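Local coordinates for protein UDP-N-acetylmuramate--L-alanine ligase (Thermotoga maritima, PDB 1J6U) that catalyses the ATP-dependent joining of L-alanine to UDP-N-acetylmuramate, a step of peptidoglycan precursor synthesis in cell wall formation, at residues Ala250-Gln255 with Glu346-Glu351; Lys352-Phe357 with Glu431-Leu436. All blocks are in the same frame, centred on the assembly; numbering follows the deposited sequence.

Overall arrangement
Followed from the N terminus, the chain reaches contact 1 first, at the loop 250-255 joining strands 243-250 and 255-261 of the Mur ligase middle domain. Ninety residues later it returns as the end of helix 334-347, in the C-terminal ligase domain, and closes that loop. Contact 2 opens directly afterwards with strand 352-357 and closes when strand 433-438 comes back beside it. The two loops therefore follow in series, neither crossing nor enclosing the other. Contact 1 joins two domains, whereas contact 2 pairs two central strands within one. Their centres lie about 14 Å apart, and they touch where Phe348 packs on Val434 and Glu351 on Asn432.

Contact 1. Residues Ala250-Gln255 with Glu346-Glu351; sequences ASRAEQ and EVFENE
Arg252 reaches from segment 250-255 along the end of helix 334-347 to Glu351. Its CB and CG both lie 3.5 Å from Val347 O, the carbonyl that Arg252 CA also approaches in a CA-H...O contact. With CG anti to the backbone N (chi1 -177°) and the chain extended as far as NE, the guanidinium is carried past this carbonyl to the rim of the Phe348 ring, whose CD2 lies over a face of the guanidinium, 4.0 Å from Arg252 NH2. At the guanidinium edge, NH1 bonds Glu351 OE2 at 2.7 Å and 163°, meeting the carboxylate on its syn side but well out of its plane; the second bond, NH2 to OE2, is weak. A long arginine with several donors suits the place: NH2 also bonds Tyr325 OH, while Asn323 ND2 helps hold Glu351 OE2. Val347 CG1 sits over the centre of one face of the Phe348 ring and lies 3.5 Å from Arg252 O. Ala250, small enough for a close approach, sets CB against the Glu346 side chain, whose carboxylate pairs with Arg248, and a water bridges Ala250 O and Glu346 O. The salt bridge of exposed Arg252 and the buried Val347 make a mixed polar and apolar junction between middle and C-terminal domains.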
ATOM      1  N   ALA A 250      23.066   0.215  -1.735  1.00 38.62           N
ATOM      2  CA  ALA A 250      22.087  -0.832  -2.018  1.00 41.39           C
ATOM      3  C   ALA A 250      22.797  -2.060  -2.522  1.00 39.37           C
ATOM      4  O   ALA A 250      23.738  -1.975  -3.305  1.00 45.84           O
ATOM      5  CB  ALA A 250      21.098  -0.355  -3.072  1.00 39.66           C
ATOM      6  N   SER A 251      22.378  -3.218  -2.070  1.00 37.84           N
ATOM      7  CA  SER A 251      23.020  -4.408  -2.585  1.00 40.55           C
ATOM      8  C   SER A 251      21.918  -5.435  -2.838  1.00 36.47           C
ATOM      9  O   SER A 251      20.741  -5.122  -2.714  1.00 38.52           O
ATOM     10  CB  SER A 251      24.080  -4.886  -1.591  1.00 41.33           C
ATOM     11  OG  SER A 251      23.497  -4.968  -0.315  1.00 60.39           O
ATOM     12  N   ARG A 252      22.296  -6.640  -3.216  1.00 32.99           N
ATOM     13  CA  ARG A 252      21.341  -7.678  -3.540  1.00 29.86           C
ATOM     14  C   ARG A 252      20.478  -8.123  -2.380  1.00 33.25           C
ATOM     15  O   ARG A 252      19.261  -8.265  -2.528  1.00 37.15           O
ATOM     16  CB  ARG A 252      22.087  -8.875  -4.137  1.00 30.53           C
ATOM     17  CG  ARG A 252      21.207 -10.011  -4.586  1.00 35.16           C
ATOM     18  CD  ARG A 252      21.985 -11.248  -5.053  1.00 46.34           C
ATOM     19  NE  ARG A 252      21.082 -12.155  -5.736  1.00 47.24           N
ATOM     20  CZ  ARG A 252      21.034 -12.316  -7.046  1.00 35.77           C
ATOM     21  NH1 ARG A 252      21.875 -11.670  -7.842  1.00 26.00           N
ATOM     22  NH2 ARG A 252      20.039 -13.017  -7.561  1.00 37.12           N
ATOM     23  N   ALA A 253      21.088  -8.338  -1.224  1.00 36.67           N
ATOM     24  CA  ALA A 253      20.329  -8.799  -0.068  1.00 32.28           C
ATOM     25  C   ALA A 253      19.812  -7.697   0.868  1.00 38.41           C
ATOM     26  O   ALA A 253      18.900  -7.927   1.654  1.00 37.12           O
ATOM     27  CB  ALA A 253      21.168  -9.785   0.727  1.00 33.79           C
ATOM     28  N   GLU A 254      20.361  -6.494   0.778  1.00 29.66           N
ATOM     29  CA  GLU A 254      19.929  -5.474   1.716  1.00 37.25           C
ATOM     30  C   GLU A 254      20.482  -4.190   1.254  1.00 34.45           C
ATOM     31  O   GLU A 254      21.295  -4.149   0.327  1.00 34.28           O
ATOM     32  CB  GLU A 254      20.521  -5.728   3.106  1.00 34.23           C
ATOM     33  CG  GLU A 254      22.049  -6.011   3.020  1.00 48.92           C
ATOM     34  CD  GLU A 254      22.807  -5.864   4.332  1.00 68.64           C
ATOM     35  OE1 GLU A 254      22.419  -6.476   5.358  1.00 81.29           O
ATOM     36  OE2 GLU A 254      23.817  -5.133   4.329  1.00 80.60           O
ATOM     37  N   GLN A 255      20.030  -3.126   1.903  1.00 30.43           N
ATOM     38  CA  GLN A 255      20.573  -1.830   1.575  1.00 38.15           C
ATOM     39  C   GLN A 255      20.866  -1.200   2.941  1.00 38.52           C
ATOM     40  O   GLN A 255      20.160  -1.488   3.928  1.00 38.17           O
ATOM     41  CB  GLN A 255      19.582  -1.006   0.728  1.00 26.46           C
ATOM     42  CG  GLN A 255      18.297  -0.700   1.426  1.00 30.58           C
ATOM     43  CD  GLN A 255      17.446   0.266   0.642  1.00 35.15           C
ATOM     44  OE1 GLN A 255      17.958   1.178  -0.022  1.00 36.25           O
ATOM     45  NE2 GLN A 255      16.133   0.084   0.720  1.00 28.73           N
ATOM     46  N   GLU A 346      19.417  -2.094  -8.899  1.00 36.37           N
ATOM     47  CA  GLU A 346      20.265  -2.045  -7.718  1.00 33.27           C
ATOM     48  C   GLU A 346      20.332  -3.419  -7.075  1.00 37.50           C
ATOM     49  O   GLU A 346      21.396  -3.841  -6.615  1.00 40.02           O
ATOM     50  CB  GLU A 346      19.707  -1.081  -6.680  1.00 34.09           C
ATOM     51  CG  GLU A 346      20.215   0.307  -6.825  1.00 41.16           C
ATOM     52  CD  GLU A 346      19.433   1.299  -5.983  1.00 49.31           C
ATOM     53  OE1 GLU A 346      19.835   2.476  -6.011  1.00 47.95           O
ATOM     54  OE2 GLU A 346      18.428   0.912  -5.317  1.00 37.54           O
ATOM     55  N   VAL A 347      19.181  -4.096  -7.005  1.00 34.50           N
ATOM     56  CA  VAL A 347      19.139  -5.408  -6.391  1.00 32.20           C
ATOM     57  C   VAL A 347      19.702  -6.502  -7.273  1.00 42.26           C
ATOM     58  O   VAL A 347      20.438  -7.389  -6.788  1.00 37.37           O
ATOM     59  CB  VAL A 347      17.751  -5.808  -6.045  1.00 35.17           C
ATOM     60  CG1 VAL A 347      17.765  -7.244  -5.492  1.00 27.78           C
ATOM     61  CG2 VAL A 347      17.191  -4.829  -5.025  1.00 31.96           C
ATOM     62  N   PHE A 348      19.349  -6.431  -8.559  1.00 32.26           N
ATOM     63  CA  PHE A 348      19.791  -7.408  -9.526  1.00 30.72           C
ATOM     64  C   PHE A 348      20.665  -6.766 -10.554  1.00 41.37           C
ATOM     65  O   PHE A 348      20.216  -6.424 -11.642  1.00 44.08           O
ATOM     66  CB  PHE A 348      18.602  -8.018 -10.191  1.00 33.22           C
ATOM     67  CG  PHE A 348      17.652  -8.610  -9.239  1.00 28.76           C
ATOM     68  CD1 PHE A 348      16.421  -8.006  -9.008  1.00 31.99           C
ATOM     69  CD2 PHE A 348      17.967  -9.783  -8.579  1.00 28.67           C
ATOM     70  CE1 PHE A 348      15.510  -8.576  -8.130  1.00 25.38           C
ATOM     71  CE2 PHE A 348      17.062 -10.370  -7.685  1.00 33.94           C
ATOM     72  CZ  PHE A 348      15.841  -9.782  -7.456  1.00 35.28           C
ATOM     73  N   GLU A 349      21.932  -6.631 -10.198  1.00 46.35           N
ATOM     74  CA  GLU A 349      22.915  -5.995 -11.043  1.00 49.26           C
ATOM     75  C   GLU A 349      23.099  -6.630 -12.408  1.00 50.97           C
ATOM     76  O   GLU A 349      23.220  -5.923 -13.393  1.00 44.65           O
ATOM     77  CB  GLU A 349      24.267  -5.989 -10.333  1.00 55.58           C
ATOM     78  CG  GLU A 349      25.361  -5.289 -11.126  1.00 71.28           C
ATOM     79  CD  GLU A 349      26.725  -5.406 -10.469  1.00 91.38           C
ATOM     80  OE1 GLU A 349      26.819  -5.110  -9.252  1.00 90.91           O
ATOM     81  OE2 GLU A 349      27.694  -5.789 -11.175  1.00 97.84           O
ATOM     82  N   ASN A 350      23.121  -7.958 -12.471  1.00 48.94           N
ATOM     83  CA  ASN A 350      23.370  -8.618 -13.735  1.00 41.98           C
ATOM     84  C   ASN A 350      22.271  -9.379 -14.398  1.00 41.34           C
ATOM     85  O   ASN A 350      22.336  -9.620 -15.588  1.00 38.42           O
ATOM     86  CB  ASN A 350      24.567  -9.524 -13.590  1.00 40.08           C
ATOM     87  CG  ASN A 350      25.813  -8.747 -13.293  1.00 47.72           C
ATOM     88  OD1 ASN A 350      26.169  -7.831 -14.038  1.00 51.75           O
ATOM     89  ND2 ASN A 350      26.480  -9.084 -12.196  1.00 36.80           N
ATOM     90  N   GLU A 351      21.258  -9.748 -13.645  1.00 36.37           N
ATOM     91  CA  GLU A 351      20.155 -10.508 -14.220  1.00 37.57           C
ATOM     92  C   GLU A 351      19.388  -9.770 -15.338  1.00 39.00           C
ATOM     93  O   GLU A 351      19.486  -8.545 -15.505  1.00 41.40           O
ATOM     94  CB  GLU A 351      19.166 -10.918 -13.111  1.00 35.50           C
ATOM     95  CG  GLU A 351      19.677 -11.990 -12.108  1.00 43.98           C
ATOM     96  CD  GLU A 351      20.774 -11.491 -11.120  1.00 49.58           C
ATOM     97  OE1 GLU A 351      21.054 -10.271 -11.036  1.00 35.51           O
ATOM     98  OE2 GLU A 351      21.359 -12.342 -10.419  1.00 46.77           O
TER
HETATM   99  O   HOH W   1      23.677  -1.991  -6.195  1.00 53.03           O

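Contact 2. Residues Lys352-Phe357 with Glu431-Leu436; sequences KIVVIF and ENTVFL
Lys352 and Thr433 begin a parallel pairing in which five backbone hydrogen bonds join the strands. Lys352 N donates to Asn432 O, Val434 N donates to Lys352 O at 2.7 Å, and the pattern runs on to Ile356 N and Leu436 O. Beta-branched residues suit these extended backbones. On one face Ile353 CD1 rests on Val434 CB at 3.8 Å, while Ile353 CG2 meets Leu436 CD1 at 3.7 Å. On the other, Val354 lies alongside Phe435, with Val354 CB 3.8 Å from Phe435 CD2. Ile356 CD1 comes up at that ring's edge.

Thr433 uses its methyl for packing and its hydroxyl for a hydrogen bond. Its CG2, anti to the backbone N, lies 3.7 Å from Val354 CG2 and also over one face of the Phe435 ring, offset toward the rim. The same rotation (chi1 -62°) lets OG1 donate to Glu431 O at 2.9 Å, from above the carbonyl plane; Ser430 OG is a further partner. A glycine here would probably leave Val354 CG2 and that ring face without their methyl neighbour and Glu431 O without its donor.

Farther out, Phe450 meets Phe435 edge-to-face and Ile427 touches the same side chain, whereas Leu341 of helix 334-347 packs on Val355 and Leu436. Strand 324-329, helix 334-347 and strand 352-357 form a beta-alpha-beta crossover, and strand 433-438 lies between its strands in the C-terminal domain's mixed sheet.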
ATOM      1  N   LYS A 352      18.640 -10.544 -16.117  1.00 39.79           N
ATOM      2  CA  LYS A 352      17.810 -10.009 -17.190  1.00 34.61           C
ATOM      3  C   LYS A 352      16.532  -9.522 -16.505  1.00 33.40           C
ATOM      4  O   LYS A 352      15.932 -10.246 -15.698  1.00 35.52           O
ATOM      5  CB  LYS A 352      17.470 -11.119 -18.185  1.00 42.66           C
ATOM      6  CG  LYS A 352      16.588 -10.700 -19.348  1.00 48.94           C
ATOM      7  CD  LYS A 352      16.948 -11.487 -20.595  1.00 59.80           C
ATOM      8  CE  LYS A 352      15.743 -11.903 -21.436  1.00 68.41           C
ATOM      9  NZ  LYS A 352      15.061 -13.096 -20.853  1.00 81.35           N
ATOM     10  N   ILE A 353      16.134  -8.290 -16.802  1.00 36.17           N
ATOM     11  CA  ILE A 353      14.925  -7.720 -16.218  1.00 34.32           C
ATOM     12  C   ILE A 353      13.821  -7.696 -17.255  1.00 40.10           C
ATOM     13  O   ILE A 353      13.957  -7.047 -18.311  1.00 34.36           O
ATOM     14  CB  ILE A 353      15.141  -6.281 -15.732  1.00 34.18           C
ATOM     15  CG1 ILE A 353      16.326  -6.236 -14.783  1.00 38.00           C
ATOM     16  CG2 ILE A 353      13.891  -5.799 -14.996  1.00 35.76           C
ATOM     17  CD1 ILE A 353      16.195  -7.191 -13.627  1.00 43.77           C
ATOM     18  N   VAL A 354      12.741  -8.414 -16.951  1.00 31.45           N
ATOM     19  CA  VAL A 354      11.586  -8.505 -17.840  1.00 32.60           C
ATOM     20  C   VAL A 354      10.347  -7.917 -17.178  1.00 32.42           C
ATOM     21  O   VAL A 354       9.897  -8.398 -16.133  1.00 36.77           O
ATOM     22  CB  VAL A 354      11.265  -9.951 -18.196  1.00 28.85           C
ATOM     23  CG1 VAL A 354      10.011  -9.983 -19.024  1.00 24.94           C
ATOM     24  CG2 VAL A 354      12.430 -10.566 -18.949  1.00 27.67           C
ATOM     25  N   VAL A 355       9.811  -6.866 -17.782  1.00 40.75           N
ATOM     26  CA  VAL A 355       8.623  -6.223 -17.253  1.00 32.47           C
ATOM     27  C   VAL A 355       7.388  -6.600 -18.058  1.00 39.45           C
ATOM     28  O   VAL A 355       7.376  -6.499 -19.279  1.00 50.25           O
ATOM     29  CB  VAL A 355       8.756  -4.716 -17.279  1.00 34.60           C
ATOM     30  CG1 VAL A 355       7.528  -4.070 -16.645  1.00 34.45           C
ATOM     31  CG2 VAL A 355       9.998  -4.316 -16.561  1.00 32.29           C
ATOM     32  N   ILE A 356       6.380  -7.090 -17.352  1.00 34.66           N
ATOM     33  CA  ILE A 356       5.090  -7.430 -17.904  1.00 36.10           C
ATOM     34  C   ILE A 356       4.224  -6.346 -17.229  1.00 43.43           C
ATOM     35  O   ILE A 356       3.912  -6.414 -16.030  1.00 39.78           O
ATOM     36  CB  ILE A 356       4.645  -8.821 -17.455  1.00 37.01           C
ATOM     37  CG1 ILE A 356       5.639  -9.868 -17.980  1.00 40.22           C
ATOM     38  CG2 ILE A 356       3.243  -9.095 -17.981  1.00 30.65           C
ATOM     39  CD1 ILE A 356       6.662 -10.299 -16.952  1.00 46.21           C
ATOM     40  N   PHE A 357       3.861  -5.333 -18.000  1.00 40.48           N
ATOM     41  CA  PHE A 357       3.125  -4.200 -17.474  1.00 42.25           C
ATOM     42  C   PHE A 357       1.693  -4.027 -17.924  1.00 47.05           C
ATOM     43  O   PHE A 357       1.420  -3.924 -19.119  1.00 48.55           O
ATOM     44  CB  PHE A 357       3.913  -2.944 -17.823  1.00 46.71           C
ATOM     45  CG  PHE A 357       3.215  -1.661 -17.477  1.00 51.04           C
ATOM     46  CD1 PHE A 357       2.766  -1.423 -16.185  1.00 56.45           C
ATOM     47  CD2 PHE A 357       3.072  -0.660 -18.432  1.00 46.93           C
ATOM     48  CE1 PHE A 357       2.186  -0.194 -15.847  1.00 56.01           C
ATOM     49  CE2 PHE A 357       2.501   0.562 -18.107  1.00 44.22           C
ATOM     50  CZ  PHE A 357       2.057   0.797 -16.812  1.00 45.17           C
ATOM     51  N   GLU A 431      16.856 -18.565 -17.352  1.00 34.93           N
ATOM     52  CA  GLU A 431      17.642 -18.482 -16.121  1.00 33.34           C
ATOM     53  C   GLU A 431      18.114 -17.055 -15.937  1.00 33.99           C
ATOM     54  O   GLU A 431      18.146 -16.275 -16.899  1.00 26.71           O
ATOM     55  CB  GLU A 431      18.945 -19.229 -16.236  1.00 29.74           C
ATOM     56  CG  GLU A 431      18.907 -20.641 -16.555  1.00 50.84           C
ATOM     57  CD  GLU A 431      20.332 -21.184 -16.636  1.00 67.13           C
ATOM     58  OE1 GLU A 431      21.225 -20.536 -17.304  1.00 48.69           O
ATOM     59  OE2 GLU A 431      20.530 -22.259 -16.009  1.00 69.69           O
ATOM     60  N   ASN A 432      18.564 -16.762 -14.717  1.00 34.89           N
ATOM     61  CA  ASN A 432      19.109 -15.449 -14.360  1.00 35.05           C
ATOM     62  C   ASN A 432      18.225 -14.342 -14.829  1.00 32.07           C
ATOM     63  O   ASN A 432      18.688 -13.388 -15.466  1.00 24.04           O
ATOM     64  CB  ASN A 432      20.491 -15.281 -14.971  1.00 22.38           C
ATOM     65  CG  ASN A 432      21.415 -16.377 -14.533  1.00 30.58           C
ATOM     66  OD1 ASN A 432      21.377 -16.794 -13.370  1.00 35.34           O
ATOM     67  ND2 ASN A 432      22.234 -16.874 -15.449  1.00 24.68           N
ATOM     68  N   THR A 433      16.947 -14.465 -14.506  1.00 23.21           N
ATOM     69  CA  THR A 433      16.007 -13.477 -14.961  1.00 32.78           C
ATOM     70  C   THR A 433      15.019 -13.149 -13.899  1.00 28.38           C
ATOM     71  O   THR A 433      14.581 -14.010 -13.116  1.00 32.99           O
ATOM     72  CB  THR A 433      15.229 -13.970 -16.223  1.00 39.87           C
ATOM     73  OG1 THR A 433      16.154 -14.182 -17.289  1.00 34.76           O
ATOM     74  CG2 THR A 433      14.227 -12.929 -16.684  1.00 30.42           C
ATOM     75  N   VAL A 434      14.693 -11.870 -13.866  1.00 30.32           N
ATOM     76  CA  VAL A 434      13.729 -11.383 -12.925  1.00 29.52           C
ATOM     77  C   VAL A 434      12.527 -10.971 -13.728  1.00 29.89           C
ATOM     78  O   VAL A 434      12.631 -10.135 -14.622  1.00 32.45           O
ATOM     79  CB  VAL A 434      14.241 -10.148 -12.180  1.00 39.97           C
ATOM     80  CG1 VAL A 434      13.057  -9.484 -11.434  1.00 32.54           C
ATOM     81  CG2 VAL A 434      15.373 -10.558 -11.207  1.00 38.54           C
ATOM     82  N   PHE A 435      11.388 -11.568 -13.414  1.00 23.59           N
ATOM     83  CA  PHE A 435      10.164 -11.199 -14.101  1.00 31.75           C
ATOM     84  C   PHE A 435       9.366 -10.311 -13.154  1.00 30.67           C
ATOM     85  O   PHE A 435       8.898 -10.749 -12.085  1.00 27.51           O
ATOM     86  CB  PHE A 435       9.336 -12.437 -14.462  1.00 23.37           C
ATOM     87  CG  PHE A 435      10.049 -13.378 -15.335  1.00 34.38           C
ATOM     88  CD1 PHE A 435      10.754 -14.428 -14.793  1.00 27.40           C
ATOM     89  CD2 PHE A 435      10.043 -13.205 -16.713  1.00 26.95           C
ATOM     90  CE1 PHE A 435      11.462 -15.320 -15.620  1.00 41.92           C
ATOM     91  CE2 PHE A 435      10.741 -14.076 -17.537  1.00 31.47           C
ATOM     92  CZ  PHE A 435      11.455 -15.141 -16.991  1.00 32.46           C
ATOM     93  N   LEU A 436       9.239  -9.054 -13.541  1.00 33.92           N
ATOM     94  CA  LEU A 436       8.479  -8.110 -12.744  1.00 34.10           C
ATOM     95  C   LEU A 436       7.089  -7.931 -13.345  1.00 41.88           C
ATOM     96  O   LEU A 436       6.954  -7.358 -14.436  1.00 37.53           O
ATOM     97  CB  LEU A 436       9.137  -6.741 -12.760  1.00 33.62           C
ATOM     98  CG  LEU A 436      10.578  -6.602 -12.352  1.00 35.48           C
ATOM     99  CD1 LEU A 436      11.071  -5.185 -12.733  1.00 40.14           C
ATOM    100  CD2 LEU A 436      10.685  -6.885 -10.873  1.00 37.73           C
TER